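Penicillin-binding protein 2 (Pbp2) (Helicobacter pylori, PDB 5LP5) probably cross-links peptidoglycan peptides as a penicillin-binding transpeptidase of the inner membrane, and forms a cell wall synthesis complex with MreC. Local coordinates at residues A[154-159]-A[272-277]; A[455-460]-A[467-472]; A[312-317]-A[366-371]; A[203-208]-A[219-224]. All coordinates share one frame; numbering follows the deposited sequence.

Interaction 1 of 4, residues A[154-159]-A[272-277]; sequences PNNALA and EYNLND
Asn156 lays its side chain alongside that of Asn274, the two pointing the same way with their amide planes 83° apart. It belongs to a type II' beta turn, Asn155 to Leu158, which packs on the Asx turn of Asn274, where Asn274 OD1 accepts Asn276 N at 2.9 Å from above the carbonyl plane. Asn274 CG is anti to its own nitrogen (chi1 -178°), and this carries the amide to Asn156. Asn156 OD1 then receives two weak hydrogen bonds, from Asn276 ND2 at 2.8 Å and from Asn274 ND2 at 3.1 Å. The Asn276 side chain crosses that of Asn156 at about a right angle, and Asn276 ND2 also bonds to Tyr153 O. A third weak bond links the backbones, Leu275 N to Asn156 O at 3.3 Å. Beyond it Glu272 bends at chi2 past Ala157 O, and its OE1 bonds to Ser160 and His161 at the start of helix 160-163. The contact thereby joins a loop of the dimerisation-domain family region to a loop of the transpeptidase region. Within the turn, Ala157 CB lies 3.3 Å from Tyr273 O, and Ala157 CA makes a CA-H...O contact with the same oxygen.

Interaction 2 of 4, residues A[455-460]-A[467-472]; sequences KLATPH and QPLKDP
A short antiparallel pairing with a single beta bridge ties together the two arms of the excursion between helix 441-453 and helix 475-493, in the transpeptidase part of the chain. Leu456 and Lys470 form the hydrogen-bonded pair: Leu456 N reaches Lys470 O at 2.9 Å, almost straight and in the carbonyl plane, and Lys470 N returns a bond to Leu456 O at 3.0 Å. Past this bridge the arms separate, and a water takes over. It accepts from Thr458 N at 2.8 Å and lies 2.8 Å from Gln467 O, so the two backbones stay linked where no direct bond spans them. Side chains fill in around the bridge. Leu469 CD2 touches Ala457 CB at 4.0 Å, while Pro472 CD meets Leu456 CB at the other end. The extended chain of Lys470 runs out past Thr458, bringing its CE near Thr458 OG1. At the far end Gln467, bent at chi2, lays CG over one face of the His460 ring, a CH-pi contact 4.2 Å from the centroid. The ring's rotation is set by a bond within its own segment: with chi1 at 59°, His460 CG lies between the backbone nitrogen and carbonyl carbon, and His460 ND1 donates in the ring plane to Thr458 O at 2.9 Å. Asp471 turns its OD2 to a salt bridge with Lys478 on helix 475-493. Leu456 packs against Ala446 and Leu450 of helix 441-453, Ala457 and Pro459 touch Met257 on strand 252-258, and the His460 backbone bonds to Gly262 and Leu264.

Interaction 3 of 4, residues A[312-317]-A[366-371]; sequences VVKMGV and SVDVYF
Lys314 NZ is gripped from several sides: it forms a salt bridge with Asp368 OD1 at 2.9 Å, met nearly along the C-O axis, and a weak hydrogen bond to Val367 O at 3.2 Å. A further weak bond runs to Ser311 OG, which is also hydrogen-bonded to Ser366 OG. Ser311 and Lys314 fit the SxxK motif of penicillin-binding proteins, and Ser366, Val367 and Asp368 probably correspond to the SxN-type motif, with aspartate in third place. The cluster is therefore consistent with the transpeptidase active site, Ser311 being the probable nucleophile. Lys314 reaches it with a chain extended beyond CG, running over the ring of Phe371. Lys314 CG sits 3.8 Å from the Phe371 ring centroid, a CH-pi contact over the face but offset toward the rim, and Lys314 CD comes close to Phe371 CE2. Tyr370 CD2 lies over the opposite face, so the ring is sandwiched between the lysine's aliphatic chain and its own neighbour, with Val367 O at its edge. Val317 CG1, one turn beyond Lys314, adds an apolar touch to Phe371 CD1 at 3.7 Å. The aliphatic part of the lysine is thus steadied by the aromatic ring, while its amino end is fixed by oxygens. Ser366, at positive phi (51°), is the C-prime residue of the Schellman motif that ends helix 359-364. The contact joins the N-terminal part of helix 314-324 to that of helix 369-377, with Phe371 also on Ala362 of helix 359-364 and Ser366 beside Lys513 of strand 511-517.

Interaction 4 of 4, residues A[203-208]-A[219-224]; sequences VGYKIM and TLEVVL
This is a two-stranded antiparallel contact at the edge of the three-stranded sheet formed with strand 43-49, at the surface of the dimerisation-domain family region. Strands 204-208 and 219-223 run with axes 4.6 Å apart at their closest. Tyr205 and Val223 form a hydrogen-bonded pair, each backbone nitrogen 3.0 Å from the other's oxygen: Tyr205 N donates to Val223 O, Val223 N to Tyr205 O. With chi1 at 63°, the Tyr205 ring swings over the neighbouring strand. Val223 CB comes under one face, 4.1 Å from the ring centroid in a CH-pi contact, and Val223 CG2 touches Tyr205 CZ. The phenol OH is modelled against Glu221 OE2 at a distance too short to be taken literally, though a hydrogen bond there is reasonable. Glu221 extends its chain alongside Ile207, its carboxylate plane turned 73° from the Tyr205 ring, and Ile207 CD1 lies near Glu221 OE1. The hairpin, strands 204-210 and 216-223, contains a classic beta bulge: Leu220 and Glu221 both face Ile207, and Ile207 O accepts Leu220 N at 2.8 Å and Glu221 N at 3.2 Å. In return, Ile207 N donates to Glu221 O. Tyr205, Ile207, Glu221 and Val223 share one face of the sheet. On the other, Lys206 stretches at about a right angle across Thr219, its CE 3.6 Å from Thr219 OG1. Lys46, on strand 43-49, makes a cation-pi contact with the Tyr205 ring.

In the fold
The four contacts are strung along an elongated chain and none touches another. Interaction 3 contributes part of the probable active site and interaction 4 forms the edge of the N-terminal sheet, with centres about 66 Å apart on opposite sides of the chain's centre. Between them interaction 1 joins the two family regions, its centre about 39 Å from that of interaction 3 and 38 Å from that of interaction 4. In sequence, interaction 4 is nested inside the loop that interaction 1 closes. Interaction 2 shares the transpeptidase region with interaction 3, centres about 24 Å apart and nearest atoms about 11 Å apart, so interaction 2 does not touch interaction 3.

Interaction 1 of 4, residues A[154-159]-A[272-277]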
loop_
_atom_site.group_PDB
_atom_site.type_symbol
_atom_site.label_atom_id
_atom_site.label_comp_id
_atom_site.label_asym_id
_atom_site.label_seq_id
_atom_site.Cartn_x
_atom_site.Cartn_y
_atom_site.Cartn_z
ATOM N N PRO A 154 -8.884 4.305 3.896
ATOM C CA PRO A 154 -10.129 4.244 3.144
ATOM C C PRO A 154 -11.232 5.069 3.757
ATOM O O PRO A 154 -11.966 5.746 3.035
ATOM C CB PRO A 154 -10.519 2.766 3.177
ATOM C CG PRO A 154 -9.534 2.087 4.030
ATOM C CD PRO A 154 -8.353 2.970 4.189
ATOM N N ASN A 155 -11.347 5.042 5.075
ATOM C CA ASN A 155 -12.456 5.753 5.717
ATOM C C ASN A 155 -12.164 7.208 6.066
ATOM O O ASN A 155 -12.955 7.858 6.731
ATOM C CB ASN A 155 -12.909 4.990 6.951
ATOM C CG ASN A 155 -13.309 3.587 6.622
ATOM O OD1 ASN A 155 -14.481 3.293 6.445
ATOM N ND2 ASN A 155 -12.338 2.725 6.509
ATOM N N ASN A 156 -11.036 7.718 5.601
ATOM C CA ASN A 156 -10.661 9.107 5.824
ATOM C C ASN A 156 -10.484 9.534 7.277
ATOM O O ASN A 156 -9.407 9.323 7.840
ATOM C CB ASN A 156 -11.616 10.031 5.076
ATOM C CG ASN A 156 -11.422 9.938 3.584
ATOM O OD1 ASN A 156 -10.408 10.369 3.039
ATOM N ND2 ASN A 156 -12.358 9.314 2.929
ATOM N N ALA A 157 -11.512 10.139 7.868
ATOM C CA ALA A 157 -11.414 10.691 9.226
ATOM C C ALA A 157 -12.030 9.781 10.278
ATOM O O ALA A 157 -12.170 10.156 11.441
ATOM C CB ALA A 157 -12.047 12.075 9.301
ATOM N N LEU A 158 -12.383 8.572 9.874
ATOM C CA LEU A 158 -12.882 7.601 10.818
ATOM C C LEU A 158 -11.747 7.178 11.729
ATOM O O LEU A 158 -10.720 6.714 11.253
ATOM C CB LEU A 158 -13.454 6.385 10.097
ATOM C CG LEU A 158 -14.133 5.401 11.044
ATOM C CD1 LEU A 158 -15.440 5.990 11.553
ATOM C CD2 LEU A 158 -14.372 4.080 10.335
ATOM N N ALA A 159 -11.944 7.360 13.032
ATOM C CA ALA A 159 -11.003 6.885 14.055
ATOM C C ALA A 159 -9.627 7.479 13.853
ATOM O O ALA A 159 -8.618 6.895 14.243
ATOM C CB ALA A 159 -10.919 5.362 14.047
ATOM N N GLU A 272 -12.680 14.787 14.734
ATOM C CA GLU A 272 -11.660 13.960 14.077
ATOM C C GLU A 272 -11.081 14.777 12.891
ATOM O O GLU A 272 -11.582 15.859 12.587
ATOM C CB GLU A 272 -12.274 12.634 13.568
ATOM C CG GLU A 272 -12.978 11.751 14.601
ATOM C CD GLU A 272 -12.049 10.794 15.327
ATOM O OE1 GLU A 272 -10.822 10.921 15.154
ATOM O OE2 GLU A 272 -12.539 9.917 16.080
ATOM N N TYR A 273 -10.037 14.262 12.231
ATOM C CA TYR A 273 -9.475 14.884 11.017
ATOM C C TYR A 273 -9.115 13.820 9.983
ATOM O O TYR A 273 -9.000 12.652 10.319
ATOM C CB TYR A 273 -8.248 15.749 11.343
ATOM C CG TYR A 273 -7.059 14.998 11.913
ATOM C CD1 TYR A 273 -6.000 14.607 11.103
ATOM C CD2 TYR A 273 -6.996 14.678 13.262
ATOM C CE1 TYR A 273 -4.908 13.904 11.622
ATOM C CE2 TYR A 273 -5.914 13.977 13.786
ATOM C CZ TYR A 273 -4.871 13.594 12.960
ATOM O OH TYR A 273 -3.821 12.884 13.483
ATOM N N ASN A 274 -8.941 14.230 8.729
ATOM C CA ASN A 274 -8.800 13.290 7.612
ATOM C C ASN A 274 -7.363 12.890 7.392
ATOM O O ASN A 274 -6.576 13.643 6.812
ATOM C CB ASN A 274 -9.367 13.865 6.321
ATOM C CG ASN A 274 -9.282 12.888 5.153
ATOM O OD1 ASN A 274 -8.609 11.857 5.210
ATOM N ND2 ASN A 274 -9.994 13.216 4.072
ATOM N N LEU A 275 -7.057 11.659 7.794
ATOM C CA LEU A 275 -5.700 11.141 7.782
ATOM C C LEU A 275 -5.034 11.196 6.408
ATOM O O LEU A 275 -3.812 11.260 6.324
ATOM C CB LEU A 275 -5.695 9.715 8.295
ATOM C CG LEU A 275 -6.069 9.526 9.766
ATOM C CD1 LEU A 275 -6.336 8.041 10.027
ATOM C CD2 LEU A 275 -5.011 10.059 10.748
ATOM N N ASN A 276 -5.824 11.167 5.331
ATOM C CA ASN A 276 -5.238 11.170 3.986
ATOM C C ASN A 276 -4.539 12.485 3.639
ATOM O O ASN A 276 -3.671 12.506 2.786
ATOM C CB ASN A 276 -6.292 10.878 2.933
ATOM C CG ASN A 276 -6.690 9.448 2.892
ATOM O OD1 ASN A 276 -5.914 8.583 2.492
ATOM N ND2 ASN A 276 -7.933 9.187 3.251
ATOM N N ASP A 277 -4.914 13.581 4.292
ATOM C CA ASP A 277 -4.327 14.887 3.959
ATOM C C ASP A 277 -2.868 15.011 4.419
ATOM O O ASP A 277 -2.159 15.914 3.992
ATOM C CB ASP A 277 -5.171 16.025 4.549
ATOM C CG ASP A 277 -6.586 16.060 3.999
ATOM O OD1 ASP A 277 -6.801 15.597 2.853
ATOM O OD2 ASP A 277 -7.492 16.543 4.714
#

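Interaction 2 of 4, residues A[455-460]-A[467-472]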
loop_
_atom_site.group_PDB
_atom_site.type_symbol
_atom_site.label_atom_id
_atom_site.label_comp_id
_atom_site.label_asym_id
_atom_site.label_seq_id
_atom_site.Cartn_x
_atom_site.Cartn_y
_atom_site.Cartn_z
ATOM N N LYS A 455 -13.337 -6.020 38.665
ATOM C CA LYS A 455 -11.942 -6.031 38.239
ATOM C C LYS A 455 -11.705 -4.998 37.149
ATOM O O LYS A 455 -12.647 -4.577 36.454
ATOM C CB LYS A 455 -11.522 -7.434 37.796
ATOM C CG LYS A 455 -11.526 -8.424 38.954
ATOM C CD LYS A 455 -11.151 -9.814 38.510
ATOM C CE LYS A 455 -11.437 -10.827 39.605
ATOM N NZ LYS A 455 -10.645 -12.077 39.408
ATOM N N LEU A 456 -10.436 -4.604 37.029
ATOM C CA LEU A 456 -10.018 -3.430 36.242
ATOM C C LEU A 456 -9.406 -3.772 34.881
ATOM O O LEU A 456 -8.350 -4.403 34.784
ATOM C CB LEU A 456 -9.005 -2.602 37.044
ATOM C CG LEU A 456 -8.553 -1.275 36.424
ATOM C CD1 LEU A 456 -9.714 -0.295 36.287
ATOM C CD2 LEU A 456 -7.430 -0.679 37.259
ATOM N N ALA A 457 -10.064 -3.319 33.834
ATOM C CA ALA A 457 -9.621 -3.623 32.488
ATOM C C ALA A 457 -8.583 -2.613 32.043
ATOM O O ALA A 457 -8.729 -1.422 32.286
ATOM C CB ALA A 457 -10.812 -3.583 31.541
ATOM N N THR A 458 -7.534 -3.092 31.395
ATOM C CA THR A 458 -6.621 -2.217 30.658
ATOM C C THR A 458 -7.183 -2.014 29.247
ATOM O O THR A 458 -7.155 -2.972 28.450
ATOM C CB THR A 458 -5.218 -2.840 30.549
ATOM O OG1 THR A 458 -4.651 -2.962 31.854
ATOM C CG2 THR A 458 -4.309 -2.001 29.709
ATOM N N PRO A 459 -7.694 -0.785 28.929
ATOM C CA PRO A 459 -8.212 -0.547 27.571
ATOM C C PRO A 459 -7.115 -0.685 26.561
ATOM O O PRO A 459 -5.989 -0.306 26.853
ATOM C CB PRO A 459 -8.705 0.900 27.614
ATOM C CG PRO A 459 -8.892 1.202 29.061
ATOM C CD PRO A 459 -7.818 0.422 29.763
ATOM N N HIS A 460 -7.417 -1.257 25.403
ATOM C CA HIS A 460 -6.413 -1.420 24.364
ATOM C C HIS A 460 -7.111 -1.556 23.047
ATOM O O HIS A 460 -8.303 -1.758 23.018
ATOM C CB HIS A 460 -5.473 -2.610 24.642
ATOM C CG HIS A 460 -6.169 -3.926 24.759
ATOM N ND1 HIS A 460 -6.819 -4.325 25.906
ATOM C CD2 HIS A 460 -6.291 -4.948 23.880
ATOM C CE1 HIS A 460 -7.331 -5.529 25.720
ATOM N NE2 HIS A 460 -7.018 -5.933 24.499
ATOM N N GLN A 467 -4.099 -8.379 27.542
ATOM C CA GLN A 467 -3.925 -7.559 28.728
ATOM C C GLN A 467 -4.697 -8.182 29.883
ATOM O O GLN A 467 -5.925 -8.072 29.924
ATOM C CB GLN A 467 -4.453 -6.144 28.461
ATOM C CG GLN A 467 -3.538 -5.267 27.623
ATOM C CD GLN A 467 -2.122 -5.247 28.180
ATOM O OE1 GLN A 467 -1.225 -5.863 27.617
ATOM N NE2 GLN A 467 -1.928 -4.575 29.312
ATOM N N PRO A 468 -3.993 -8.849 30.818
ATOM C CA PRO A 468 -4.713 -9.442 31.938
ATOM C C PRO A 468 -5.427 -8.392 32.769
ATOM O O PRO A 468 -4.975 -7.254 32.859
ATOM C CB PRO A 468 -3.625 -10.140 32.761
ATOM C CG PRO A 468 -2.342 -9.582 32.287
ATOM C CD PRO A 468 -2.556 -9.138 30.871
ATOM N N LEU A 469 -6.561 -8.782 33.342
ATOM C CA LEU A 469 -7.304 -7.918 34.234
ATOM C C LEU A 469 -6.491 -7.695 35.489
ATOM O O LEU A 469 -5.644 -8.510 35.839
ATOM C CB LEU A 469 -8.644 -8.542 34.604
ATOM C CG LEU A 469 -9.667 -8.653 33.486
ATOM C CD1 LEU A 469 -10.911 -9.358 34.006
ATOM C CD2 LEU A 469 -10.013 -7.272 32.943
ATOM N N LYS A 470 -6.766 -6.578 36.155
ATOM C CA LYS A 470 -6.107 -6.227 37.406
ATOM C C LYS A 470 -7.098 -6.224 38.561
ATOM O O LYS A 470 -8.266 -5.850 38.394
ATOM C CB LYS A 470 -5.473 -4.852 37.275
ATOM C CG LYS A 470 -4.521 -4.763 36.117
ATOM C CD LYS A 470 -4.270 -3.330 35.736
ATOM C CE LYS A 470 -3.048 -3.247 34.847
ATOM N NZ LYS A 470 -2.638 -1.831 34.649
ATOM N N ASP A 471 -6.617 -6.610 39.741
ATOM C CA ASP A 471 -7.469 -6.757 40.925
ATOM C C ASP A 471 -7.007 -5.851 42.070
ATOM O O ASP A 471 -6.455 -6.322 43.058
ATOM C CB ASP A 471 -7.497 -8.231 41.374
ATOM C CG ASP A 471 -8.625 -8.529 42.340
ATOM O OD1 ASP A 471 -9.529 -7.671 42.517
ATOM O OD2 ASP A 471 -8.607 -9.636 42.916
ATOM N N PRO A 472 -7.262 -4.539 41.951
ATOM C CA PRO A 472 -6.790 -3.575 42.944
ATOM C C PRO A 472 -7.732 -3.399 44.140
ATOM O O PRO A 472 -7.569 -2.447 44.906
ATOM C CB PRO A 472 -6.702 -2.274 42.135
ATOM C CG PRO A 472 -7.767 -2.410 41.097
ATOM C CD PRO A 472 -8.010 -3.876 40.866
HETATM O O HOH W 1 -7.311 -5.693 30.297
#

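Interaction 3 of 4, residues A[312-317]-A[366-371]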
loop_
_atom_site.group_PDB
_atom_site.type_symbol
_atom_site.label_atom_id
_atom_site.label_comp_id
_atom_site.label_asym_id
_atom_site.label_seq_id
_atom_site.Cartn_x
_atom_site.Cartn_y
_atom_site.Cartn_z
ATOM N N VAL A 312 -19.395 11.984 38.510
ATOM C CA VAL A 312 -19.095 10.574 38.143
ATOM C C VAL A 312 -18.217 9.849 39.176
ATOM O O VAL A 312 -18.223 8.619 39.274
ATOM C CB VAL A 312 -18.403 10.436 36.751
ATOM C CG1 VAL A 312 -19.251 11.018 35.646
ATOM C CG2 VAL A 312 -17.043 11.096 36.736
ATOM N N VAL A 313 -17.460 10.631 39.935
ATOM C CA VAL A 313 -16.577 10.088 40.959
ATOM C C VAL A 313 -17.326 9.576 42.195
ATOM O O VAL A 313 -16.748 8.856 43.022
ATOM C CB VAL A 313 -15.566 11.148 41.424
ATOM C CG1 VAL A 313 -14.805 11.726 40.234
ATOM C CG2 VAL A 313 -16.264 12.258 42.207
ATOM N N LYS A 314 -18.605 9.935 42.312
ATOM C CA LYS A 314 -19.339 9.803 43.572
ATOM C C LYS A 314 -19.388 8.397 44.138
ATOM O O LYS A 314 -19.322 8.233 45.356
ATOM C CB LYS A 314 -20.748 10.375 43.449
ATOM C CG LYS A 314 -20.760 11.878 43.639
ATOM C CD LYS A 314 -22.105 12.529 43.356
ATOM C CE LYS A 314 -21.983 14.036 43.558
ATOM N NZ LYS A 314 -23.244 14.762 43.289
ATOM N N MET A 315 -19.488 7.385 43.277
ATOM C CA MET A 315 -19.477 6.011 43.772
ATOM C C MET A 315 -18.069 5.575 44.244
ATOM O O MET A 315 -17.932 4.702 45.113
ATOM C CB MET A 315 -20.127 5.017 42.775
ATOM C CG MET A 315 -19.762 5.107 41.288
ATOM S SD MET A 315 -20.646 6.271 40.206
ATOM C CE MET A 315 -22.295 6.057 40.820
ATOM N N GLY A 316 -17.032 6.204 43.700
ATOM C CA GLY A 316 -15.672 6.017 44.215
ATOM C C GLY A 316 -15.477 6.680 45.567
ATOM O O GLY A 316 -14.832 6.123 46.458
ATOM N N VAL A 317 -16.051 7.871 45.708
ATOM C CA VAL A 317 -16.026 8.637 46.963
ATOM C C VAL A 317 -16.818 7.901 48.060
ATOM O O VAL A 317 -16.332 7.683 49.168
ATOM C CB VAL A 317 -16.636 10.053 46.757
ATOM C CG1 VAL A 317 -16.667 10.836 48.058
ATOM C CG2 VAL A 317 -15.870 10.835 45.700
ATOM N N SER A 366 -27.708 12.419 42.143
ATOM C CA SER A 366 -26.508 13.243 41.977
ATOM C C SER A 366 -26.523 14.308 43.075
ATOM O O SER A 366 -26.352 15.491 42.794
ATOM C CB SER A 366 -26.475 13.870 40.567
ATOM O OG SER A 366 -25.234 14.486 40.260
ATOM N N VAL A 367 -26.749 13.873 44.320
ATOM C CA VAL A 367 -26.861 14.777 45.471
ATOM C C VAL A 367 -25.480 15.170 45.991
ATOM O O VAL A 367 -24.593 14.325 46.124
ATOM C CB VAL A 367 -27.653 14.146 46.634
ATOM C CG1 VAL A 367 -27.687 15.070 47.839
ATOM C CG2 VAL A 367 -29.064 13.831 46.205
ATOM N N ASP A 368 -25.320 16.456 46.303
ATOM C CA ASP A 368 -24.025 17.009 46.669
ATOM C C ASP A 368 -23.785 16.960 48.182
ATOM O O ASP A 368 -22.674 16.639 48.620
ATOM C CB ASP A 368 -23.900 18.443 46.140
ATOM C CG ASP A 368 -23.737 18.508 44.606
ATOM O OD1 ASP A 368 -23.248 17.545 43.988
ATOM O OD2 ASP A 368 -24.082 19.533 43.997
ATOM N N VAL A 369 -24.813 17.263 48.976
ATOM C CA VAL A 369 -24.620 17.458 50.427
ATOM C C VAL A 369 -24.228 16.195 51.195
ATOM O O VAL A 369 -23.459 16.278 52.153
ATOM C CB VAL A 369 -25.846 18.132 51.093
ATOM C CG1 VAL A 369 -25.724 18.118 52.614
ATOM C CG2 VAL A 369 -25.977 19.569 50.608
ATOM N N TYR A 370 -24.745 15.037 50.788
ATOM C CA TYR A 370 -24.359 13.779 51.428
ATOM C C TYR A 370 -22.832 13.669 51.475
ATOM O O TYR A 370 -22.257 13.265 52.490
ATOM C CB TYR A 370 -24.957 12.591 50.672
ATOM C CG TYR A 370 -24.530 11.224 51.182
ATOM C CD1 TYR A 370 -25.237 10.581 52.195
ATOM C CD2 TYR A 370 -23.424 10.573 50.646
ATOM C CE1 TYR A 370 -24.869 9.317 52.644
ATOM C CE2 TYR A 370 -23.040 9.310 51.084
ATOM C CZ TYR A 370 -23.765 8.679 52.081
ATOM O OH TYR A 370 -23.387 7.423 52.530
ATOM N N PHE A 371 -22.196 14.052 50.364
ATOM C CA PHE A 371 -20.744 13.965 50.195
ATOM C C PHE A 371 -20.053 15.129 50.868
ATOM O O PHE A 371 -18.966 14.968 51.405
ATOM C CB PHE A 371 -20.365 13.881 48.705
ATOM C CG PHE A 371 -20.954 12.681 48.009
ATOM C CD1 PHE A 371 -20.369 11.428 48.141
ATOM C CD2 PHE A 371 -22.107 12.796 47.255
ATOM C CE1 PHE A 371 -20.914 10.320 47.526
ATOM C CE2 PHE A 371 -22.652 11.691 46.645
ATOM C CZ PHE A 371 -22.060 10.452 46.783
#

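Interaction 4 of 4, residues A[203-208]-A[219-224]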
loop_
_atom_site.group_PDB
_atom_site.type_symbol
_atom_site.label_atom_id
_atom_site.label_comp_id
_atom_site.label_asym_id
_atom_site.label_seq_id
_atom_site.Cartn_x
_atom_site.Cartn_y
_atom_site.Cartn_z
ATOM N N VAL A 203 13.688 -5.658 7.157
ATOM C CA VAL A 203 14.270 -5.806 5.832
ATOM C C VAL A 203 14.989 -7.133 5.714
ATOM O O VAL A 203 15.429 -7.713 6.702
ATOM C CB VAL A 203 15.307 -4.730 5.474
ATOM C CG1 VAL A 203 14.629 -3.394 5.238
ATOM C CG2 VAL A 203 16.419 -4.676 6.522
ATOM N N GLY A 204 15.097 -7.592 4.479
ATOM C CA GLY A 204 15.977 -8.679 4.145
ATOM C C GLY A 204 16.930 -8.098 3.133
ATOM O O GLY A 204 16.858 -6.914 2.793
ATOM N N TYR A 205 17.829 -8.931 2.650
ATOM C CA TYR A 205 18.757 -8.499 1.633
ATOM C C TYR A 205 19.149 -9.670 0.745
ATOM O O TYR A 205 18.940 -10.836 1.092
ATOM C CB TYR A 205 19.988 -7.853 2.278
ATOM C CG TYR A 205 20.837 -8.766 3.163
ATOM C CD1 TYR A 205 21.846 -9.536 2.622
ATOM C CD2 TYR A 205 20.642 -8.824 4.533
ATOM C CE1 TYR A 205 22.617 -10.357 3.399
ATOM C CE2 TYR A 205 21.417 -9.638 5.330
ATOM C CZ TYR A 205 22.405 -10.401 4.760
ATOM O OH TYR A 205 23.200 -11.211 5.552
ATOM N N LYS A 206 19.717 -9.348 -0.406
ATOM C CA LYS A 206 20.121 -10.371 -1.340
ATOM C C LYS A 206 21.418 -9.967 -2.002
ATOM O O LYS A 206 21.467 -8.960 -2.676
ATOM C CB LYS A 206 19.018 -10.544 -2.367
ATOM C CG LYS A 206 19.385 -11.381 -3.551
ATOM C CD LYS A 206 18.107 -11.840 -4.225
ATOM C CE LYS A 206 18.408 -12.441 -5.581
ATOM N NZ LYS A 206 17.316 -13.357 -6.013
ATOM N N ILE A 207 22.476 -10.740 -1.770
ATOM C CA ILE A 207 23.804 -10.449 -2.304
ATOM C C ILE A 207 24.096 -11.373 -3.484
ATOM O O ILE A 207 23.906 -12.586 -3.396
ATOM C CB ILE A 207 24.893 -10.663 -1.248
ATOM C CG1 ILE A 207 24.595 -9.831 0.000
ATOM C CG2 ILE A 207 26.250 -10.258 -1.782
ATOM C CD1 ILE A 207 25.619 -9.992 1.103
ATOM N N MET A 208 24.584 -10.790 -4.576
ATOM C CA MET A 208 24.682 -11.484 -5.856
ATOM C C MET A 208 26.012 -11.261 -6.550
ATOM O O MET A 208 26.591 -10.179 -6.476
ATOM C CB MET A 208 23.581 -10.995 -6.782
ATOM C CG MET A 208 22.198 -11.199 -6.215
ATOM S SD MET A 208 20.990 -10.852 -7.470
ATOM C CE MET A 208 21.049 -9.065 -7.498
ATOM N N THR A 219 23.057 -16.028 -7.049
ATOM C CA THR A 219 22.753 -15.481 -5.735
ATOM C C THR A 219 23.742 -16.116 -4.768
ATOM O O THR A 219 23.882 -17.325 -4.729
ATOM C CB THR A 219 21.314 -15.819 -5.318
ATOM O OG1 THR A 219 20.397 -15.301 -6.289
ATOM C CG2 THR A 219 20.978 -15.206 -4.009
ATOM N N LEU A 220 24.453 -15.299 -4.004
ATOM C CA LEU A 220 25.456 -15.804 -3.050
ATOM C C LEU A 220 24.911 -15.928 -1.633
ATOM O O LEU A 220 25.381 -16.747 -0.851
ATOM C CB LEU A 220 26.674 -14.878 -3.025
ATOM C CG LEU A 220 27.400 -14.685 -4.361
ATOM C CD1 LEU A 220 28.319 -13.485 -4.313
ATOM C CD2 LEU A 220 28.170 -15.932 -4.754
ATOM N N GLU A 221 23.959 -15.063 -1.305
ATOM C CA GLU A 221 23.318 -15.022 0.005
ATOM C C GLU A 221 21.895 -14.477 -0.174
ATOM O O GLU A 221 21.637 -13.620 -1.019
ATOM C CB GLU A 221 24.132 -14.128 0.947
ATOM C CG GLU A 221 23.591 -13.943 2.350
ATOM C CD GLU A 221 24.566 -13.161 3.269
ATOM O OE1 GLU A 221 25.614 -12.662 2.814
ATOM O OE2 GLU A 221 24.302 -13.034 4.476
ATOM N N VAL A 222 20.963 -15.022 0.590
ATOM C CA VAL A 222 19.632 -14.444 0.707
ATOM C C VAL A 222 19.278 -14.453 2.184
ATOM O O VAL A 222 19.513 -15.436 2.887
ATOM C CB VAL A 222 18.525 -15.219 -0.047
ATOM C CG1 VAL A 222 17.242 -14.420 -0.033
ATOM C CG2 VAL A 222 18.906 -15.483 -1.474
ATOM N N VAL A 223 18.736 -13.336 2.646
ATOM C CA VAL A 223 18.025 -13.276 3.897
ATOM C C VAL A 223 16.652 -12.722 3.552
ATOM O O VAL A 223 16.546 -11.653 2.975
ATOM C CB VAL A 223 18.740 -12.346 4.886
ATOM C CG1 VAL A 223 17.867 -12.071 6.098
ATOM C CG2 VAL A 223 20.077 -12.940 5.314
ATOM N N LEU A 224 15.593 -13.439 3.884
ATOM C CA LEU A 224 14.236 -12.974 3.532
ATOM C C LEU A 224 13.666 -11.912 4.475
ATOM O O LEU A 224 14.007 -11.864 5.658
ATOM C CB LEU A 224 13.268 -14.153 3.495
ATOM C CG LEU A 224 13.481 -15.198 2.420
ATOM C CD1 LEU A 224 12.447 -16.276 2.671
ATOM C CD2 LEU A 224 13.325 -14.603 1.027
#